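Local coordinates for protein exopolygalacturonase (PDB 2UVF) that hydrolyses the polygalacturonic acid of pectin from the chain end, as a family 28 glycoside hydrolase with digalacturonic acid bound in its pocket, at residues V54-A59 with M392-F397; D68-I71 with K76-G79; I245-P250 with R259-T264; T565-S570 with V580-L585. All coordinates share one frame; numbering follows the deposited sequence.

Contact 1 (V54-A59 with M392-F397)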
loop_
_atom_site.group_PDB
_atom_site.type_symbol
_atom_site.label_atom_id
_atom_site.label_comp_id
_atom_site.label_asym_id
_atom_site.label_seq_id
_atom_site.Cartn_x
_atom_site.Cartn_y
_atom_site.Cartn_z
ATOM N N VAL A 54 17.418 2.606 9.510
ATOM C CA VAL A 54 17.096 2.242 8.123
ATOM C C VAL A 54 17.437 3.407 7.177
ATOM O O VAL A 54 17.017 4.545 7.403
ATOM C CB VAL A 54 15.592 1.829 7.958
ATOM C CG1 VAL A 54 15.300 1.331 6.533
ATOM C CG2 VAL A 54 15.199 0.755 8.964
ATOM N N LEU A 55 18.189 3.109 6.117
ATOM C CA LEU A 55 18.529 4.089 5.079
ATOM C C LEU A 55 17.818 3.807 3.757
ATOM O O LEU A 55 17.649 2.654 3.366
ATOM C CB LEU A 55 20.042 4.099 4.821
ATOM C CG LEU A 55 21.035 4.329 5.971
ATOM C CD1 LEU A 55 22.420 3.785 5.580
ATOM C CD2 LEU A 55 21.096 5.796 6.374
ATOM N N VAL A 56 17.401 4.871 3.074
ATOM C CA VAL A 56 16.875 4.774 1.717
ATOM C C VAL A 56 17.444 5.899 0.874
ATOM O O VAL A 56 17.969 6.871 1.406
ATOM C CB VAL A 56 15.310 4.794 1.649
ATOM C CG1 VAL A 56 14.694 3.679 2.493
ATOM C CG2 VAL A 56 14.761 6.142 2.027
ATOM N N TRP A 57 17.324 5.774 -0.442
ATOM C CA TRP A 57 17.891 6.741 -1.369
ATOM C C TRP A 57 17.175 6.585 -2.672
ATOM O O TRP A 57 16.587 5.526 -2.922
ATOM C CB TRP A 57 19.411 6.500 -1.588
ATOM C CG TRP A 57 19.739 5.115 -2.065
ATOM C CD1 TRP A 57 19.797 4.682 -3.367
ATOM C CD2 TRP A 57 20.039 3.969 -1.245
ATOM N NE1 TRP A 57 20.100 3.336 -3.402
ATOM C CE2 TRP A 57 20.268 2.878 -2.119
ATOM C CE3 TRP A 57 20.134 3.758 0.140
ATOM C CZ2 TRP A 57 20.580 1.593 -1.651
ATOM C CZ3 TRP A 57 20.450 2.468 0.604
ATOM C CH2 TRP A 57 20.669 1.409 -0.291
ATOM N N LYS A 58 17.237 7.622 -3.500
ATOM C CA LYS A 58 16.781 7.552 -4.889
ATOM C C LYS A 58 17.698 6.768 -5.851
ATOM O O LYS A 58 18.934 6.940 -5.879
ATOM C CB LYS A 58 16.537 8.956 -5.436
ATOM C CG LYS A 58 15.311 9.630 -4.819
ATOM C CD LYS A 58 15.023 11.019 -5.424
ATOM C CE LYS A 58 14.557 10.962 -6.881
ATOM N NZ LYS A 58 13.290 10.208 -7.024
ATOM N N ALA A 59 17.074 5.889 -6.624
ATOM C CA ALA A 59 17.679 5.316 -7.816
ATOM C C ALA A 59 17.149 6.155 -8.968
ATOM O O ALA A 59 16.009 6.620 -8.892
ATOM C CB ALA A 59 17.263 3.859 -7.974
ATOM N N MET A 392 5.443 6.412 2.249
ATOM C CA MET A 392 6.492 5.558 1.701
ATOM C C MET A 392 6.182 4.122 2.062
ATOM O O MET A 392 5.830 3.856 3.193
ATOM C CB MET A 392 7.815 5.949 2.334
ATOM C CG MET A 392 9.013 5.532 1.573
ATOM S SD MET A 392 10.448 5.745 2.642
ATOM C CE MET A 392 10.667 7.527 2.627
ATOM N N VAL A 393 6.257 3.227 1.078
ATOM C CA VAL A 393 6.091 1.799 1.290
ATOM C C VAL A 393 7.214 1.032 0.580
ATOM O O VAL A 393 7.340 1.073 -0.647
ATOM C CB VAL A 393 4.711 1.316 0.767
ATOM C CG1 VAL A 393 4.612 -0.205 0.770
ATOM C CG2 VAL A 393 3.570 1.907 1.581
ATOM N N PHE A 394 8.018 0.309 1.357
ATOM C CA PHE A 394 9.072 -0.517 0.794
ATOM C C PHE A 394 9.230 -1.837 1.537
ATOM O O PHE A 394 8.834 -1.949 2.700
ATOM C CB PHE A 394 10.400 0.257 0.712
ATOM C CG PHE A 394 11.022 0.620 2.050
ATOM C CD1 PHE A 394 12.115 -0.092 2.526
ATOM C CD2 PHE A 394 10.588 1.745 2.767
ATOM C CE1 PHE A 394 12.743 0.260 3.720
ATOM C CE2 PHE A 394 11.205 2.112 3.976
ATOM C CZ PHE A 394 12.277 1.363 4.454
ATOM N N ASN A 395 9.777 -2.827 0.836
ATOM C CA ASN A 395 9.985 -4.189 1.354
ATOM C C ASN A 395 8.748 -4.950 1.787
ATOM O O ASN A 395 8.857 -5.964 2.466
ATOM C CB ASN A 395 11.036 -4.210 2.477
ATOM C CG ASN A 395 12.394 -3.760 1.993
ATOM O OD1 ASN A 395 12.580 -3.433 0.799
ATOM N ND2 ASN A 395 13.348 -3.687 2.922
ATOM N N ASN A 396 7.582 -4.478 1.371
ATOM C CA ASN A 396 6.313 -5.125 1.720
ATOM C C ASN A 396 6.081 -6.359 0.872
ATOM O O ASN A 396 6.478 -6.402 -0.273
ATOM C CB ASN A 396 5.138 -4.141 1.541
ATOM C CG ASN A 396 4.887 -3.248 2.760
ATOM O OD1 ASN A 396 3.736 -3.018 3.144
ATOM N ND2 ASN A 396 5.944 -2.741 3.365
ATOM N N PHE A 397 5.462 -7.378 1.447
ATOM C CA PHE A 397 4.872 -8.467 0.675
ATOM C C PHE A 397 3.346 -8.239 0.652
ATOM O O PHE A 397 2.753 -8.035 1.695
ATOM C CB PHE A 397 5.224 -9.825 1.310
ATOM C CG PHE A 397 4.525 -11.024 0.679
ATOM C CD1 PHE A 397 5.143 -11.771 -0.327
ATOM C CD2 PHE A 397 3.270 -11.435 1.131
ATOM C CE1 PHE A 397 4.513 -12.870 -0.882
ATOM C CE2 PHE A 397 2.633 -12.535 0.575
ATOM C CZ PHE A 397 3.254 -13.251 -0.430
#
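V54 and V56 close on the phenyl ring of F394 from two different sides. The CG1 methyl of V56 lies over one face, 4.1 Å from the centroid of the F394 ring and 20° off the ring normal, which makes it a CH-pi contact displaced toward the rim. The CG1 methyl of V54 instead arrives at the edge, near the ring plane, 3.7 Å from F394 CZ. Both valines therefore meet the far end of the ring, and F394 is steered there by a first torsion (chi1 67°) that sets CG between the backbone N and the carbonyl carbon. M392, two residues earlier on the same side of the strand, runs extended as far as SD, then bends at its last torsion, which leaves CE 4.4 Å from V56 CG2. The two strands run nearly at right angles, 104° between their N-to-C directions and 10.9 Å apart at closest approach, so only side chains bridge them. Where the strand ends, N396 ND2 donates a 3.1 Å hydrogen bond to F394 O, from above the carbonyl plane. F427, on the next coil of the beta-helix, meets the F394 ring with nearly parallel planes and also touches V56. Strand 54-58 belongs to the fibronectin type III domain, and strand 392-394 to the parallel beta-helix of the hydrolase. Across these segments no hydrogen bond forms: the buried interface here rests on dispersion and methyl-to-ring contacts, which depend on shape more than on direction.

Contact 2 (D68-I71 with K76-G79)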
loop_
_atom_site.group_PDB
_atom_site.type_symbol
_atom_site.label_atom_id
_atom_site.label_comp_id
_atom_site.label_asym_id
_atom_site.label_seq_id
_atom_site.Cartn_x
_atom_site.Cartn_y
_atom_site.Cartn_z
ATOM N N ASP A 68 23.733 -2.697 -8.268
ATOM C CA ASP A 68 23.732 -2.741 -6.805
ATOM C C ASP A 68 24.113 -1.375 -6.221
ATOM O O ASP A 68 24.440 -0.452 -6.961
ATOM C CB ASP A 68 24.709 -3.810 -6.303
ATOM C CG ASP A 68 24.183 -4.579 -5.106
ATOM O OD1 ASP A 68 23.329 -4.061 -4.353
ATOM O OD2 ASP A 68 24.635 -5.717 -4.911
ATOM N N TYR A 69 24.052 -1.262 -4.893
ATOM C CA TYR A 69 24.509 -0.073 -4.153
ATOM C C TYR A 69 25.286 -0.528 -2.921
ATOM O O TYR A 69 24.973 -1.582 -2.353
ATOM C CB TYR A 69 23.323 0.786 -3.709
ATOM C CG TYR A 69 22.689 1.585 -4.817
ATOM C CD1 TYR A 69 23.118 2.886 -5.108
ATOM C CD2 TYR A 69 21.646 1.048 -5.579
ATOM C CE1 TYR A 69 22.534 3.626 -6.137
ATOM C CE2 TYR A 69 21.055 1.781 -6.603
ATOM C CZ TYR A 69 21.499 3.061 -6.884
ATOM O OH TYR A 69 20.886 3.766 -7.898
ATOM N N GLN A 70 26.291 0.256 -2.518
ATOM C CA GLN A 70 27.146 -0.088 -1.373
ATOM C C GLN A 70 27.079 1.001 -0.321
ATOM O O GLN A 70 27.082 2.184 -0.653
ATOM C CB GLN A 70 28.605 -0.250 -1.800
ATOM C CG GLN A 70 28.884 -1.356 -2.801
ATOM C CD GLN A 70 30.380 -1.642 -2.942
ATOM O OE1 GLN A 70 31.226 -0.897 -2.422
ATOM N NE2 GLN A 70 30.713 -2.714 -3.653
ATOM N N ILE A 71 27.068 0.595 0.946
ATOM C CA ILE A 71 26.778 1.510 2.057
ATOM C C ILE A 71 27.946 1.600 3.045
ATOM O O ILE A 71 28.434 0.591 3.526
ATOM C CB ILE A 71 25.424 1.143 2.766
ATOM C CG1 ILE A 71 24.233 1.506 1.870
ATOM C CG2 ILE A 71 25.279 1.865 4.092
ATOM C CD1 ILE A 71 23.868 0.454 0.834
ATOM N N LYS A 76 33.859 3.437 5.988
ATOM C CA LYS A 76 34.070 1.985 6.047
ATOM C C LYS A 76 32.833 1.227 5.546
ATOM O O LYS A 76 31.703 1.534 5.947
ATOM C CB LYS A 76 34.454 1.508 7.455
ATOM C CG LYS A 76 35.326 0.233 7.424
ATOM C CD LYS A 76 35.181 -0.647 8.681
ATOM C CE LYS A 76 33.859 -1.430 8.692
ATOM N NZ LYS A 76 32.793 -0.737 9.481
ATOM N N LEU A 77 33.066 0.243 4.673
ATOM C CA LEU A 77 31.994 -0.534 4.051
ATOM C C LEU A 77 31.152 -1.312 5.068
ATOM O O LEU A 77 31.695 -2.066 5.894
ATOM C CB LEU A 77 32.566 -1.476 2.979
ATOM C CG LEU A 77 31.629 -2.417 2.203
ATOM C CD1 LEU A 77 30.722 -1.659 1.219
ATOM C CD2 LEU A 77 32.446 -3.461 1.470
ATOM N N LEU A 78 29.831 -1.113 5.004
ATOM C CA LEU A 78 28.880 -1.872 5.824
ATOM C C LEU A 78 28.319 -3.082 5.076
ATOM O O LEU A 78 27.941 -4.096 5.689
ATOM C CB LEU A 78 27.745 -0.960 6.328
ATOM C CG LEU A 78 28.157 0.169 7.283
ATOM C CD1 LEU A 78 27.079 1.232 7.378
ATOM C CD2 LEU A 78 28.503 -0.373 8.665
ATOM N N GLY A 79 28.262 -2.971 3.749
ATOM C CA GLY A 79 27.764 -4.051 2.902
ATOM C C GLY A 79 27.047 -3.595 1.644
ATOM O O GLY A 79 27.057 -2.415 1.300
#
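L78 N donates to I71 O at 2.7 Å, and I71 N in turn donates to G79 O at 3.0 Å. These two bonds make the antiparallel link at I71. G79 O takes a second, softer contact from Q70 CA, a CA-H...O approach of 3.5 Å. Within strand 68-71, Y69 N is held by D68 OD1 at 2.9 Å, while the other carboxylate oxygen, OD2, is hydrogen-bonded to S82 OG. The two segments form a beta hairpin on which L78 and G79 both face I71, a classic beta bulge; strand 76-80 is the outermost strand at one side of a four-stranded antiparallel sheet of the fibronectin type III domain. The backbone of G79 (phi 147°, psi -170°) would press a CB against the carbonyl O of L78, so the absence of a side chain matters here. I71 and L78 cross at about a right angle, with I71 CG2 3.8 Å from L78 CD1. I71 also packs on L55 and W57 of the facing sheet, whereas L78 touches F128. L77, its CG anti to the backbone N (chi1 179°), turns CD1 across Q70 to lie 3.9 Å from Q70 CB and alongside OE1. The amide nitrogen of Q70, NE2, is occupied by Q133 OE1 on strand 125-134.

Contact 3 (I245-P250 with R259-T264)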
loop_
_atom_site.group_PDB
_atom_site.type_symbol
_atom_site.label_atom_id
_atom_site.label_comp_id
_atom_site.label_asym_id
_atom_site.label_seq_id
_atom_site.Cartn_x
_atom_site.Cartn_y
_atom_site.Cartn_z
ATOM N N ILE A 245 -6.995 -1.713 15.745
ATOM C CA ILE A 245 -6.025 -0.746 16.251
ATOM C C ILE A 245 -6.361 0.609 15.684
ATOM O O ILE A 245 -6.588 0.758 14.478
ATOM C CB ILE A 245 -4.551 -1.127 15.923
ATOM C CG1 ILE A 245 -4.186 -2.465 16.566
ATOM C CG2 ILE A 245 -3.577 -0.016 16.366
ATOM C CD1 ILE A 245 -3.201 -3.267 15.779
ATOM N N ASN A 246 -6.414 1.595 16.571
ATOM C CA ASN A 246 -6.839 2.935 16.196
ATOM C C ASN A 246 -5.876 4.007 16.662
ATOM O O ASN A 246 -5.256 3.874 17.698
ATOM C CB ASN A 246 -8.198 3.248 16.819
ATOM C CG ASN A 246 -9.243 2.252 16.464
ATOM O OD1 ASN A 246 -9.880 2.369 15.431
ATOM N ND2 ASN A 246 -9.455 1.274 17.333
ATOM N N ALA A 247 -5.777 5.077 15.885
ATOM C CA ALA A 247 -5.323 6.362 16.403
ATOM C C ALA A 247 -6.327 7.402 15.907
ATOM O O ALA A 247 -6.115 8.048 14.883
ATOM C CB ALA A 247 -3.901 6.674 15.947
ATOM N N ILE A 248 -7.443 7.527 16.634
ATOM C CA ILE A 248 -8.582 8.366 16.217
ATOM C C ILE A 248 -9.010 9.317 17.335
ATOM O O ILE A 248 -9.402 8.878 18.415
ATOM C CB ILE A 248 -9.824 7.510 15.761
ATOM C CG1 ILE A 248 -9.428 6.479 14.699
ATOM C CG2 ILE A 248 -10.973 8.422 15.252
ATOM C CD1 ILE A 248 -10.507 5.485 14.313
ATOM N N ASP A 249 -8.927 10.619 17.073
ATOM C CA ASP A 249 -9.487 11.631 17.978
ATOM C C ASP A 249 -10.991 11.761 17.713
ATOM O O ASP A 249 -11.393 12.069 16.583
ATOM C CB ASP A 249 -8.784 12.978 17.778
ATOM C CG ASP A 249 -9.183 14.027 18.825
ATOM O OD1 ASP A 249 -10.179 14.755 18.581
ATOM O OD2 ASP A 249 -8.483 14.145 19.864
ATOM N N PRO A 250 -11.826 11.560 18.762
ATOM C CA PRO A 250 -13.292 11.502 18.644
ATOM C C PRO A 250 -13.871 12.673 17.877
ATOM O O PRO A 250 -14.970 12.554 17.334
ATOM C CB PRO A 250 -13.771 11.564 20.098
ATOM C CG PRO A 250 -12.570 11.999 20.904
ATOM C CD PRO A 250 -11.405 11.419 20.169
ATOM N N ARG A 259 1.050 12.391 17.169
ATOM C CA ARG A 259 2.355 12.507 16.557
ATOM C C ARG A 259 3.229 11.337 16.961
ATOM O O ARG A 259 3.043 10.760 18.029
ATOM C CB ARG A 259 3.024 13.875 16.844
ATOM C CG ARG A 259 3.517 14.116 18.262
ATOM C CD ARG A 259 4.190 15.483 18.407
ATOM N NE ARG A 259 4.955 15.551 19.659
ATOM C CZ ARG A 259 5.716 16.580 20.055
ATOM N NH1 ARG A 259 5.847 17.672 19.306
ATOM N NH2 ARG A 259 6.358 16.517 21.219
ATOM N N ASN A 260 4.167 10.994 16.081
ATOM C CA ASN A 260 5.187 9.982 16.355
ATOM C C ASN A 260 4.601 8.656 16.852
ATOM O O ASN A 260 4.847 8.249 17.983
ATOM C CB ASN A 260 6.272 10.514 17.330
ATOM C CG ASN A 260 6.735 11.932 17.005
ATOM O OD1 ASN A 260 6.743 12.363 15.841
ATOM N ND2 ASN A 260 7.141 12.670 18.043
ATOM N N ILE A 261 3.821 7.988 16.005
ATOM C CA ILE A 261 3.284 6.650 16.340
ATOM C C ILE A 261 3.973 5.528 15.543
ATOM O O ILE A 261 4.152 5.629 14.335
ATOM C CB ILE A 261 1.724 6.554 16.183
ATOM C CG1 ILE A 261 1.031 7.677 16.986
ATOM C CG2 ILE A 261 1.242 5.196 16.611
ATOM C CD1 ILE A 261 -0.469 7.795 16.783
ATOM N N ARG A 262 4.326 4.452 16.240
ATOM C CA ARG A 262 5.133 3.367 15.679
ATOM C C ARG A 262 4.528 2.014 16.029
ATOM O O ARG A 262 4.168 1.769 17.181
ATOM C CB ARG A 262 6.574 3.426 16.212
ATOM C CG ARG A 262 7.354 4.661 15.792
ATOM C CD ARG A 262 8.714 4.679 16.427
ATOM N NE ARG A 262 9.714 4.049 15.574
ATOM C CZ ARG A 262 10.197 2.824 15.726
ATOM N NH1 ARG A 262 9.793 2.044 16.721
ATOM N NH2 ARG A 262 11.105 2.383 14.873
ATOM N N ILE A 263 4.419 1.141 15.027
ATOM C CA ILE A 263 3.948 -0.228 15.236
ATOM C C ILE A 263 4.906 -1.186 14.522
ATOM O O ILE A 263 5.116 -1.067 13.312
ATOM C CB ILE A 263 2.485 -0.411 14.760
ATOM C CG1 ILE A 263 1.641 0.795 15.198
ATOM C CG2 ILE A 263 1.934 -1.768 15.236
ATOM C CD1 ILE A 263 0.189 0.742 14.793
ATOM N N THR A 264 5.487 -2.129 15.268
ATOM C CA THR A 264 6.660 -2.866 14.779
ATOM C C THR A 264 6.670 -4.293 15.305
ATOM O O THR A 264 5.768 -4.710 16.025
ATOM C CB THR A 264 8.004 -2.178 15.213
ATOM O OG1 THR A 264 8.083 -2.167 16.641
ATOM C CG2 THR A 264 8.126 -0.743 14.686
#
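Between I245 and A247, whose side chains both cross toward segment 259-264, N246 turns the other way and its amide nitrogen ND2 is gripped by two carbonyl oxygens, L201 O and S243 O. That double hold sits on the far side of the strand from the contact, where everything that touches is hydrocarbon. The CB methyl of A247 meets the tip of I261, with CD1 at 3.7 Å. Two residues along, I245 CG2 faces I263 CD1 at 4.2 Å, the two side chains running antiparallel, side by side rather than end on. I261 and I263 reach in by the same shape: CG1 is anti to the carbonyl carbon, and the chain then runs on fully extended (chi2 173° and 180°), so each presents its CD1 end first. The small alanine and the long isoleucine complement each other, with A247 CA and I261 CA 8.6 Å apart; between I245 CA and I263 CA the gap is 10.0 Å. The segments are two walls of the right-handed parallel beta-helix: 245-247 pairs with 334-339 and 258-264 with 342-345. The inward side chains also lean on neighbouring coils, I261 on V339 and I263 on L344 and L211. With no hydrogen bond between the segments, the backbone bonds run from coil to coil instead, and what joins the walls here is dispersion between a few buried methyl groups, with no directional bond.

Contact 4 (T565-S570 with V580-L585)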
loop_
_atom_site.group_PDB
_atom_site.type_symbol
_atom_site.label_atom_id
_atom_site.label_comp_id
_atom_site.label_asym_id
_atom_site.label_seq_id
_atom_site.Cartn_x
_atom_site.Cartn_y
_atom_site.Cartn_z
ATOM N N THR A 565 -3.207 -9.294 -24.378
ATOM C CA THR A 565 -4.221 -8.885 -25.350
ATOM C C THR A 565 -3.888 -7.493 -25.907
ATOM O O THR A 565 -3.093 -6.725 -25.290
ATOM C CB THR A 565 -5.618 -8.827 -24.720
ATOM O OG1 THR A 565 -5.636 -7.806 -23.727
ATOM C CG2 THR A 565 -5.979 -10.124 -24.098
ATOM N N PRO A 566 -4.466 -7.160 -27.086
ATOM C CA PRO A 566 -4.327 -5.810 -27.645
ATOM C C PRO A 566 -4.866 -4.694 -26.730
ATOM O O PRO A 566 -5.692 -4.956 -25.859
ATOM C CB PRO A 566 -5.152 -5.896 -28.941
ATOM C CG PRO A 566 -5.127 -7.354 -29.313
ATOM C CD PRO A 566 -5.216 -8.055 -27.989
ATOM N N THR A 567 -4.404 -3.460 -26.958
ATOM C CA THR A 567 -4.806 -2.284 -26.198
ATOM C C THR A 567 -6.197 -1.783 -26.605
ATOM O O THR A 567 -6.678 -2.114 -27.685
ATOM C CB THR A 567 -3.829 -1.103 -26.429
ATOM O OG1 THR A 567 -3.884 -0.697 -27.808
ATOM C CG2 THR A 567 -2.378 -1.469 -26.029
ATOM N N ALA A 568 -6.816 -0.977 -25.739
ATOM C CA ALA A 568 -8.047 -0.229 -26.038
ATOM C C ALA A 568 -7.921 1.131 -25.389
ATOM O O ALA A 568 -7.984 1.268 -24.167
ATOM C CB ALA A 568 -9.309 -0.964 -25.540
ATOM N N ILE A 569 -7.705 2.138 -26.222
ATOM C CA ILE A 569 -7.376 3.463 -25.749
ATOM C C ILE A 569 -8.374 4.457 -26.355
ATOM O O ILE A 569 -8.343 4.727 -27.560
ATOM C CB ILE A 569 -5.879 3.797 -26.070
ATOM C CG1 ILE A 569 -4.952 2.810 -25.316
ATOM C CG2 ILE A 569 -5.552 5.277 -25.764
ATOM C CD1 ILE A 569 -3.570 2.634 -25.901
ATOM N N SER A 570 -9.267 4.938 -25.525
ATOM C CA SER A 570 -10.100 6.021 -25.933
ATOM C C SER A 570 -10.169 7.232 -25.070
ATOM O O SER A 570 -10.061 7.204 -23.868
ATOM C CB SER A 570 -11.449 5.572 -26.431
ATOM O OG SER A 570 -12.330 5.316 -25.383
ATOM N N VAL A 580 7.206 0.664 -27.275
ATOM C CA VAL A 580 6.353 -0.334 -26.651
ATOM C C VAL A 580 6.378 -1.551 -27.583
ATOM O O VAL A 580 5.853 -1.495 -28.697
ATOM C CB VAL A 580 4.899 0.181 -26.457
ATOM C CG1 VAL A 580 4.055 -0.849 -25.677
ATOM C CG2 VAL A 580 4.877 1.532 -25.770
ATOM N N THR A 581 6.998 -2.642 -27.130
ATOM C CA THR A 581 7.150 -3.841 -27.956
ATOM C C THR A 581 6.249 -4.986 -27.500
ATOM O O THR A 581 6.426 -5.534 -26.398
ATOM C CB THR A 581 8.656 -4.317 -28.024
ATOM O OG1 THR A 581 9.490 -3.219 -28.402
ATOM C CG2 THR A 581 8.849 -5.459 -29.039
ATOM N N PHE A 582 5.307 -5.361 -28.359
ATOM C CA PHE A 582 4.429 -6.510 -28.129
ATOM C C PHE A 582 4.983 -7.719 -28.870
ATOM O O PHE A 582 5.144 -7.682 -30.092
ATOM C CB PHE A 582 2.998 -6.252 -28.639
ATOM C CG PHE A 582 2.317 -5.039 -28.033
ATOM C CD1 PHE A 582 2.610 -3.751 -28.488
ATOM C CD2 PHE A 582 1.331 -5.198 -27.052
ATOM C CE1 PHE A 582 1.965 -2.627 -27.924
ATOM C CE2 PHE A 582 0.666 -4.101 -26.499
ATOM C CZ PHE A 582 0.981 -2.814 -26.927
ATOM N N THR A 583 5.314 -8.767 -28.127
ATOM C CA THR A 583 5.640 -10.084 -28.694
ATOM C C THR A 583 4.563 -11.043 -28.218
ATOM O O THR A 583 3.935 -10.774 -27.214
ATOM C CB THR A 583 7.048 -10.561 -28.249
ATOM O OG1 THR A 583 7.209 -10.342 -26.837
ATOM C CG2 THR A 583 8.145 -9.772 -29.010
ATOM N N GLU A 584 4.331 -12.141 -28.937
ATOM C CA GLU A 584 3.239 -13.093 -28.628
ATOM C C GLU A 584 1.887 -12.450 -28.262
ATOM O O GLU A 584 1.170 -12.938 -27.386
ATOM C CB GLU A 584 3.639 -14.107 -27.540
ATOM C CG GLU A 584 4.951 -14.818 -27.778
ATOM C CD GLU A 584 4.869 -15.865 -28.858
ATOM O OE1 GLU A 584 3.757 -16.207 -29.293
ATOM O OE2 GLU A 584 5.923 -16.376 -29.250
ATOM N N LEU A 585 1.537 -11.373 -28.953
ATOM C CA LEU A 585 0.263 -10.688 -28.750
ATOM C C LEU A 585 -0.907 -11.659 -28.908
ATOM O O LEU A 585 -0.891 -12.495 -29.805
ATOM C CB LEU A 585 0.146 -9.532 -29.749
ATOM C CG LEU A 585 -1.138 -8.724 -29.841
ATOM C CD1 LEU A 585 -1.261 -7.741 -28.693
ATOM C CD2 LEU A 585 -1.138 -8.016 -31.156
#
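P566 and T567 pack against L585 and F582 near the C-terminal end of the parallel beta-helix, where loop 565-567 leads into strand 568-570 and strand 580-583 runs out into its own loop. The apolar part has two centres. At one, the L585 side chain, with CG anti to the backbone N (chi1 175°), crosses the proline at about a right angle and lays CD1 3.9 Å from P566 CG. At the other, the CG2 methyl of T567 comes obliquely to the outer end of the F582 ring, 3.7 Å from CZ, the two side chains again nearly perpendicular. F582 also makes an edge-to-face contact with W591. Polar bonds serve each segment separately, and none crosses. T567 OG1, set between the backbone N and the carbonyl carbon (chi1 64°), is hydrogen-bonded to P590 O, leaving the methyl for the ring. T565 OG1 is likewise bound to N536 O, and T565 O to S538 OG. Backbone atoms share in the packing: L585 CD1 lies 3.6 Å from P566 N and 3.8 Å from T565 C.

Overall arrangement
Contacts 1 and 2 are joined through the fibronectin type III domain: their centres lie 16 Å apart, and W57 NE1 packs 3.4 Å from Y69 CG. Contact 1 thus links the beta-helix on one side of strand 53-58 to the domain interior on the other. Contacts 3 and 4 both lie in the beta-helix, on opposite sides of the chain's centre, with their centres 45 Å apart. Contact 1 is nearer to contact 3 (centres 22 Å) than to contact 4 (31 Å). None of the four includes a residue of the sugar pocket, which D381, E384 and D402 help to line; strand 383-386, carrying E384, directly precedes strand 391-394 of contact 1 in the chain.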